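Local coordinates for uncharacterized protein (Streptomyces malaysiense, PDB 6ZYL), which catalyses the beta-hydroxylation of thioholgamide as a non-heme monooxygenase, probably using iron and 2-oxoglutarate, at residues His128-Val132 / Gly170-His174; Leu134-Gln140 / His212-Met216. All coordinates share one frame; numbering follows the deposited sequence.

Contact 1. Residues His128-Val132 / Gly170-His174; sequences HQDAV and GALPH
Gln129 and His174 carry the tight half of this contact. The glutamine side chain leaves with CG anti to the carbonyl carbon and runs out extended (chi2 164°), which brings its amide to the backbone of 170-174. Gln129 OE1 takes the Leu172 N-H at 2.8 Å, in the carbonyl plane and on a lone pair. Gln129 NE2 gives a hydrogen to Gly170 O over 3.1 Å, arriving above that carbonyl's plane, and a second to Ala215 O, so the amide is gripped at both ends. Glutamine suits the site because one flat group both donates and accepts; Gly170 suits its own place through its positive phi.

Residues His128-Gln129-Asp130 match the HxD sequence that usually supplies two iron ligands in the double-stranded beta-helix of 2-oxoglutarate oxygenases; no metal is bound here. Gln129, the middle residue, turns to the loop, while Asp130 points away to hydrogen-bond His212 and His218.

The His174 ring meets the strand edge-on. His174 NE2 accepts the Gln129 N-H (3.1 Å), with the donor 18° from the ring plane, and His174 ND1 donates to Leu172 O at 2.7 Å, close to that plane. Held by both nitrogens, the ring is probably neutral. Val132 CG2 presses on one face in a close CH-pi contact, 3.3 Å from the ring centroid.

Packing is slacker at Ala131 and Ala171, whose CB atoms stand 4.3 Å apart; small methyls suffice where the CA atoms of the two segments come nearest. Though tightly held, Val132 and the His174 ring lie toward the partly exposed edge, and the residues just after His174 are not modelled, consistent with a mobile loop. His128 ND1 is hydrogen-bonded to Ala126 O, and near that side chain lies tartaric acid, probably from the crystallisation liquor.

Contact 2. Residues Leu134-Gln140 / His212-Met216; sequences LGLDGYQ and HHLAM
Tyr139 holds CG between its backbone N and carbonyl carbon (chi1 63°), while His213 sends CG anti to the backbone N (chi1 -160°), and the two side chains meet at about a right angle. His213 CE1 comes to the tyrosine's edge, 3.9 Å from Tyr139 CD1. His213 NE2 donates an almost straight bond to Gln140 O (2.7 Å, 172°), with the oxygen in the ring plane, while His213 ND1 accepts the Ala215 N-H at 3.0 Å. A leucine in place of His213 would probably leave Gln140 O and Ala215 N without their bonding partners. A water over the centre of the imidazole face links Tyr139 O to Leu214 N.

Leu214 supplies the apolar part: its CD1 lies 3.8 Å from Tyr139 CB and 3.9 Å from Leu134 CD1, and a branched apolar chain suits this buried place between Leu134 and Tyr139. Gln140 CD lies over one face of the tyrosine ring, and Tyr139 OH accepts from Ala171 N. Residues His213 to Met216 make a type I beta turn, here the short link between strands 209-212 and 217-220, which passes from one sheet to the other of the double-stranded beta-helix.

Overall arrangement
Contact 2 is the more buried of the two, with leucines and a tyrosine packed beside a few polar bonds; contact 1, whose centre lies about 15 Å from that of the chain, is partly exposed and relies chiefly on hydrogen bonds to the loop's backbone and to His174. The centres of contacts 1 and 2 are about 8 Å apart. Segments 128-132 and 134-140 are nearly consecutive, and both contacts are bound to segment 212-216, contact 1 through its bonds to Ala215 and His212. Gly170 C also packs 3.6 Å from Ala215 CB. Segment 212-216 thus lies against the HxD segment that contact 1 ties to the 170-174 loop, beside the probable iron site.

Contact 1. Residues His128-Val132 / Gly170-His174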
ATOM      1  N   HIS A 128      -3.504  -9.071 -11.326  1.00 33.16           N
ATOM      2  CA  HIS A 128      -2.101  -9.194 -10.951  1.00 31.11           C
ATOM      3  C   HIS A 128      -1.998  -9.180  -9.434  1.00 30.57           C
ATOM      4  O   HIS A 128      -2.957  -8.853  -8.728  1.00 28.92           O
ATOM      5  CB  HIS A 128      -1.262  -8.071 -11.562  1.00 33.26           C
ATOM      6  CG  HIS A 128      -1.510  -6.731 -10.939  1.00 34.14           C
ATOM      7  ND1 HIS A 128      -2.641  -5.987 -11.202  1.00 32.46           N
ATOM      8  CD2 HIS A 128      -0.779  -6.006 -10.061  1.00 33.78           C
ATOM      9  CE1 HIS A 128      -2.592  -4.859 -10.517  1.00 31.07           C
ATOM     10  NE2 HIS A 128      -1.473  -4.846  -9.815  1.00 33.52           N
ATOM     11  N   GLN A 129      -0.816  -9.542  -8.942  1.00 28.61           N
ATOM     12  CA  GLN A 129      -0.526  -9.594  -7.517  1.00 29.78           C
ATOM     13  C   GLN A 129       0.534  -8.557  -7.169  1.00 25.83           C
ATOM     14  O   GLN A 129       1.458  -8.312  -7.951  1.00 27.91           O
ATOM     15  CB  GLN A 129      -0.037 -10.985  -7.102  1.00 28.68           C
ATOM     16  CG  GLN A 129      -0.994 -12.120  -7.429  1.00 33.36           C
ATOM     17  CD  GLN A 129      -0.321 -13.483  -7.373  1.00 34.80           C
ATOM     18  OE1 GLN A 129       0.685 -13.718  -8.037  1.00 36.32           O
ATOM     19  NE2 GLN A 129      -0.875 -14.385  -6.575  1.00 31.76           N
ATOM     20  N   ASP A 130       0.401  -7.957  -5.983  1.00 26.86           N
ATOM     21  CA  ASP A 130       1.360  -6.941  -5.563  1.00 24.05           C
ATOM     22  C   ASP A 130       2.754  -7.523  -5.359  1.00 23.88           C
ATOM     23  O   ASP A 130       3.752  -6.818  -5.543  1.00 27.40           O
ATOM     24  CB  ASP A 130       0.896  -6.276  -4.262  1.00 26.25           C
ATOM     25  CG  ASP A 130      -0.419  -5.535  -4.411  1.00 27.18           C
ATOM     26  OD1 ASP A 130      -0.710  -5.034  -5.518  1.00 26.92           O
ATOM     27  OD2 ASP A 130      -1.161  -5.448  -3.410  1.00 29.22           O
ATOM     28  N   ALA A 131       2.844  -8.800  -4.980  1.00 25.51           N
ATOM     29  CA  ALA A 131       4.107  -9.359  -4.514  1.00 29.66           C
ATOM     30  C   ALA A 131       5.143  -9.511  -5.620  1.00 29.35           C
ATOM     31  O   ALA A 131       6.325  -9.689  -5.312  1.00 26.99           O
ATOM     32  CB  ALA A 131       3.861 -10.721  -3.862  1.00 28.54           C
ATOM     33  N   VAL A 132       4.736  -9.418  -6.888  1.00 30.71           N
ATOM     34  CA  VAL A 132       5.582  -9.891  -7.985  1.00 34.40           C
ATOM     35  C   VAL A 132       6.961  -9.243  -7.937  1.00 34.28           C
ATOM     36  O   VAL A 132       7.989  -9.922  -8.058  1.00 35.35           O
ATOM     37  CB  VAL A 132       4.893  -9.641  -9.339  1.00 35.16           C
ATOM     38  CG1 VAL A 132       5.817 -10.044 -10.481  1.00 44.72           C
ATOM     39  CG2 VAL A 132       3.576 -10.400  -9.412  1.00 37.99           C
ATOM     40  N   GLY A 170       0.778 -18.264  -3.018  1.00 47.44           N
ATOM     41  CA  GLY A 170       1.776 -17.222  -3.131  1.00 37.86           C
ATOM     42  C   GLY A 170       1.768 -16.577  -4.509  1.00 36.54           C
ATOM     43  O   GLY A 170       0.818 -16.701  -5.286  1.00 40.48           O
ATOM     44  N   ALA A 171       2.856 -15.870  -4.804  1.00 39.05           N
ATOM     45  CA  ALA A 171       2.987 -15.210  -6.096  1.00 47.25           C
ATOM     46  C   ALA A 171       2.977 -16.246  -7.211  1.00 46.36           C
ATOM     47  O   ALA A 171       3.519 -17.342  -7.068  1.00 47.22           O
ATOM     48  CB  ALA A 171       4.277 -14.390  -6.145  1.00 45.98           C
ATOM     49  N   LEU A 172       2.365 -15.902  -8.318  1.00 49.64           N
ATOM     50  CA  LEU A 172       2.251 -16.771  -9.471  1.00 47.74           C
ATOM     51  C   LEU A 172       2.871 -16.122 -10.671  1.00 49.54           C
ATOM     52  O   LEU A 172       3.112 -14.946 -10.657  1.00 46.72           O
ATOM     53  CB  LEU A 172       0.799 -17.087  -9.763  1.00 47.51           C
ATOM     54  CG  LEU A 172       0.116 -17.722  -8.589  1.00 53.44           C
ATOM     55  CD1 LEU A 172      -1.349 -17.925  -8.829  1.00 50.49           C
ATOM     56  CD2 LEU A 172       0.785 -19.010  -8.200  1.00 52.31           C
ATOM     57  N   PRO A 173       3.129 -16.897 -11.739  1.00 55.53           N
ATOM     58  CA  PRO A 173       3.773 -16.254 -12.876  1.00 54.64           C
ATOM     59  C   PRO A 173       2.922 -15.181 -13.524  1.00 55.63           C
ATOM     60  O   PRO A 173       1.724 -15.270 -13.553  1.00 47.94           O
ATOM     61  CB  PRO A 173       3.970 -17.389 -13.861  1.00 58.80           C
ATOM     62  CG  PRO A 173       3.820 -18.627 -13.081  1.00 58.90           C
ATOM     63  CD  PRO A 173       2.817 -18.296 -12.048  1.00 54.30           C
ATOM     64  N   HIS A 174       3.571 -14.148 -14.014  1.00 57.57           N
ATOM     65  CA  HIS A 174       2.892 -13.055 -14.625  1.00 62.90           C
ATOM     66  C   HIS A 174       3.498 -12.821 -15.993  1.00 66.98           C
ATOM     67  O   HIS A 174       2.849 -12.322 -16.884  1.00 70.58           O
ATOM     68  CB  HIS A 174       3.058 -11.804 -13.763  1.00 63.27           C
ATOM     69  CG  HIS A 174       2.109 -11.699 -12.605  1.00 50.45           C
ATOM     70  ND1 HIS A 174       2.119 -12.559 -11.536  1.00 44.67           N
ATOM     71  CD2 HIS A 174       1.172 -10.774 -12.322  1.00 44.46           C
ATOM     72  CE1 HIS A 174       1.201 -12.197 -10.677  1.00 44.64           C
ATOM     73  NE2 HIS A 174       0.618 -11.116 -11.127  1.00 42.87           N
TER

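Contact 2. Residues Leu134-Gln140 / His212-Met216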
ATOM      1  N   LEU A 134       8.190  -7.055  -5.441  1.00 29.61           N
ATOM      2  CA  LEU A 134       8.622  -6.519  -4.156  1.00 26.36           C
ATOM      3  C   LEU A 134       9.876  -7.200  -3.625  1.00 28.41           C
ATOM      4  O   LEU A 134      10.550  -6.636  -2.756  1.00 25.70           O
ATOM      5  CB  LEU A 134       7.497  -6.647  -3.130  1.00 24.73           C
ATOM      6  CG  LEU A 134       6.155  -6.063  -3.566  1.00 23.45           C
ATOM      7  CD1 LEU A 134       5.160  -6.121  -2.414  1.00 24.24           C
ATOM      8  CD2 LEU A 134       6.313  -4.635  -4.064  1.00 28.03           C
ATOM      9  N   GLY A 135      10.205  -8.389  -4.120  1.00 26.93           N
ATOM     10  CA  GLY A 135      11.390  -9.089  -3.665  1.00 26.21           C
ATOM     11  C   GLY A 135      11.368  -9.400  -2.183  1.00 25.15           C
ATOM     12  O   GLY A 135      12.348  -9.157  -1.472  1.00 24.87           O
ATOM     13  N   LEU A 136      10.251  -9.938  -1.706  1.00 24.28           N
ATOM     14  CA  LEU A 136      10.068 -10.258  -0.299  1.00 25.60           C
ATOM     15  C   LEU A 136       9.890 -11.761  -0.132  1.00 23.21           C
ATOM     16  O   LEU A 136       9.297 -12.426  -0.986  1.00 24.64           O
ATOM     17  CB  LEU A 136       8.858  -9.515   0.277  1.00 22.62           C
ATOM     18  CG  LEU A 136       8.994  -7.992   0.351  1.00 22.49           C
ATOM     19  CD1 LEU A 136       7.703  -7.362   0.854  1.00 24.08           C
ATOM     20  CD2 LEU A 136      10.168  -7.591   1.234  1.00 23.31           C
ATOM     21  N   ASP A 137      10.415 -12.284   0.973  1.00 23.45           N
ATOM     22  CA  ASP A 137      10.321 -13.696   1.325  1.00 25.43           C
ATOM     23  C   ASP A 137       9.691 -13.777   2.706  1.00 22.37           C
ATOM     24  O   ASP A 137      10.271 -13.294   3.684  1.00 24.62           O
ATOM     25  CB  ASP A 137      11.703 -14.352   1.307  1.00 25.53           C
ATOM     26  CG  ASP A 137      11.662 -15.833   1.652  1.00 27.71           C
ATOM     27  OD1 ASP A 137      10.563 -16.429   1.695  1.00 25.16           O
ATOM     28  OD2 ASP A 137      12.750 -16.405   1.874  1.00 27.07           O
ATOM     29  N   GLY A 138       8.493 -14.356   2.780  1.00 27.46           N
ATOM     30  CA  GLY A 138       7.749 -14.432   4.021  1.00 26.27           C
ATOM     31  C   GLY A 138       6.483 -13.609   4.052  1.00 24.66           C
ATOM     32  O   GLY A 138       5.810 -13.581   5.090  1.00 22.60           O
ATOM     33  N   TYR A 139       6.140 -12.924   2.960  1.00 25.37           N
ATOM     34  CA  TYR A 139       4.847 -12.259   2.872  1.00 25.95           C
ATOM     35  C   TYR A 139       3.699 -13.253   2.948  1.00 25.93           C
ATOM     36  O   TYR A 139       2.563 -12.860   3.241  1.00 26.03           O
ATOM     37  CB  TYR A 139       4.756 -11.472   1.566  1.00 24.17           C
ATOM     38  CG  TYR A 139       4.819 -12.357   0.339  1.00 25.15           C
ATOM     39  CD1 TYR A 139       3.674 -12.953  -0.173  1.00 29.40           C
ATOM     40  CD2 TYR A 139       6.027 -12.609  -0.298  1.00 26.89           C
ATOM     41  CE1 TYR A 139       3.729 -13.770  -1.285  1.00 33.31           C
ATOM     42  CE2 TYR A 139       6.092 -13.422  -1.414  1.00 28.81           C
ATOM     43  CZ  TYR A 139       4.940 -14.000  -1.902  1.00 34.27           C
ATOM     44  OH  TYR A 139       4.994 -14.811  -3.011  1.00 34.50           O
ATOM     45  N   GLN A 140       3.969 -14.530   2.671  1.00 27.31           N
ATOM     46  CA  GLN A 140       2.911 -15.531   2.648  1.00 24.83           C
ATOM     47  C   GLN A 140       2.164 -15.574   3.973  1.00 27.19           C
ATOM     48  O   GLN A 140       0.934 -15.697   3.996  1.00 25.17           O
ATOM     49  CB  GLN A 140       3.509 -16.896   2.309  1.00 28.00           C
ATOM     50  CG  GLN A 140       4.077 -16.983   0.894  1.00 29.08           C
ATOM     51  CD  GLN A 140       5.514 -16.487   0.789  1.00 27.29           C
ATOM     52  OE1 GLN A 140       6.007 -15.772   1.660  1.00 26.87           O
ATOM     53  NE2 GLN A 140       6.187 -16.862  -0.292  1.00 25.95           N
ATOM     54  N   HIS A 212      -5.464  -6.733   2.268  1.00 21.72           N
ATOM     55  CA  HIS A 212      -5.356  -7.904   1.413  1.00 23.32           C
ATOM     56  C   HIS A 212      -3.939  -8.462   1.425  1.00 22.16           C
ATOM     57  O   HIS A 212      -2.967  -7.758   1.714  1.00 22.04           O
ATOM     58  CB  HIS A 212      -5.818  -7.595  -0.037  1.00 21.19           C
ATOM     59  CG  HIS A 212      -4.959  -6.615  -0.776  1.00 23.51           C
ATOM     60  ND1 HIS A 212      -5.384  -5.340  -1.086  1.00 23.22           N
ATOM     61  CD2 HIS A 212      -3.723  -6.740  -1.315  1.00 23.27           C
ATOM     62  CE1 HIS A 212      -4.436  -4.714  -1.761  1.00 25.02           C
ATOM     63  NE2 HIS A 212      -3.417  -5.540  -1.911  1.00 23.03           N
ATOM     64  N   HIS A 213      -3.867  -9.763   1.152  1.00 22.51           N
ATOM     65  CA  HIS A 213      -2.612 -10.486   1.016  1.00 23.82           C
ATOM     66  C   HIS A 213      -1.852  -9.984  -0.203  1.00 22.35           C
ATOM     67  O   HIS A 213      -2.448  -9.635  -1.225  1.00 23.93           O
ATOM     68  CB  HIS A 213      -2.924 -11.981   0.887  1.00 25.65           C
ATOM     69  CG  HIS A 213      -1.776 -12.887   1.195  1.00 23.89           C
ATOM     70  ND1 HIS A 213      -0.845 -13.251   0.248  1.00 24.25           N
ATOM     71  CD2 HIS A 213      -1.435 -13.547   2.328  1.00 24.74           C
ATOM     72  CE1 HIS A 213       0.037 -14.070   0.790  1.00 27.02           C
ATOM     73  NE2 HIS A 213      -0.299 -14.266   2.053  1.00 27.33           N
ATOM     74  N   LEU A 214      -0.523  -9.936  -0.092  1.00 21.26           N
ATOM     75  CA  LEU A 214       0.283  -9.468  -1.213  1.00 22.30           C
ATOM     76  C   LEU A 214       0.235 -10.416  -2.405  1.00 22.89           C
ATOM     77  O   LEU A 214       0.671 -10.031  -3.497  1.00 22.13           O
ATOM     78  CB  LEU A 214       1.732  -9.261  -0.774  1.00 21.74           C
ATOM     79  CG  LEU A 214       1.967  -8.119   0.219  1.00 22.82           C
ATOM     80  CD1 LEU A 214       3.448  -8.013   0.569  1.00 23.09           C
ATOM     81  CD2 LEU A 214       1.453  -6.793  -0.322  1.00 24.04           C
ATOM     82  N   ALA A 215      -0.275 -11.634  -2.225  1.00 23.68           N
ATOM     83  CA  ALA A 215      -0.511 -12.563  -3.323  1.00 24.93           C
ATOM     84  C   ALA A 215      -1.963 -12.550  -3.787  1.00 26.15           C
ATOM     85  O   ALA A 215      -2.346 -13.368  -4.631  1.00 26.71           O
ATOM     86  CB  ALA A 215      -0.105 -13.981  -2.914  1.00 28.20           C
ATOM     87  N   MET A 216      -2.783 -11.653  -3.244  1.00 26.08           N
ATOM     88  CA  MET A 216      -4.153 -11.503  -3.709  1.00 27.51           C
ATOM     89  C   MET A 216      -4.145 -10.960  -5.132  1.00 24.30           C
ATOM     90  O   MET A 216      -3.557  -9.906  -5.399  1.00 26.16           O
ATOM     91  CB  MET A 216      -4.930 -10.569  -2.781  1.00 23.70           C
ATOM     92  CG  MET A 216      -6.266 -10.093  -3.333  1.00 26.06           C
ATOM     93  SD  MET A 216      -7.398 -11.426  -3.768  1.00 27.65           S
ATOM     94  CE  MET A 216      -7.323 -12.437  -2.290  1.00 24.87           C
TER
HETATM   95  O   HOH W   1       0.873 -10.925   2.242  1.00 22.55           O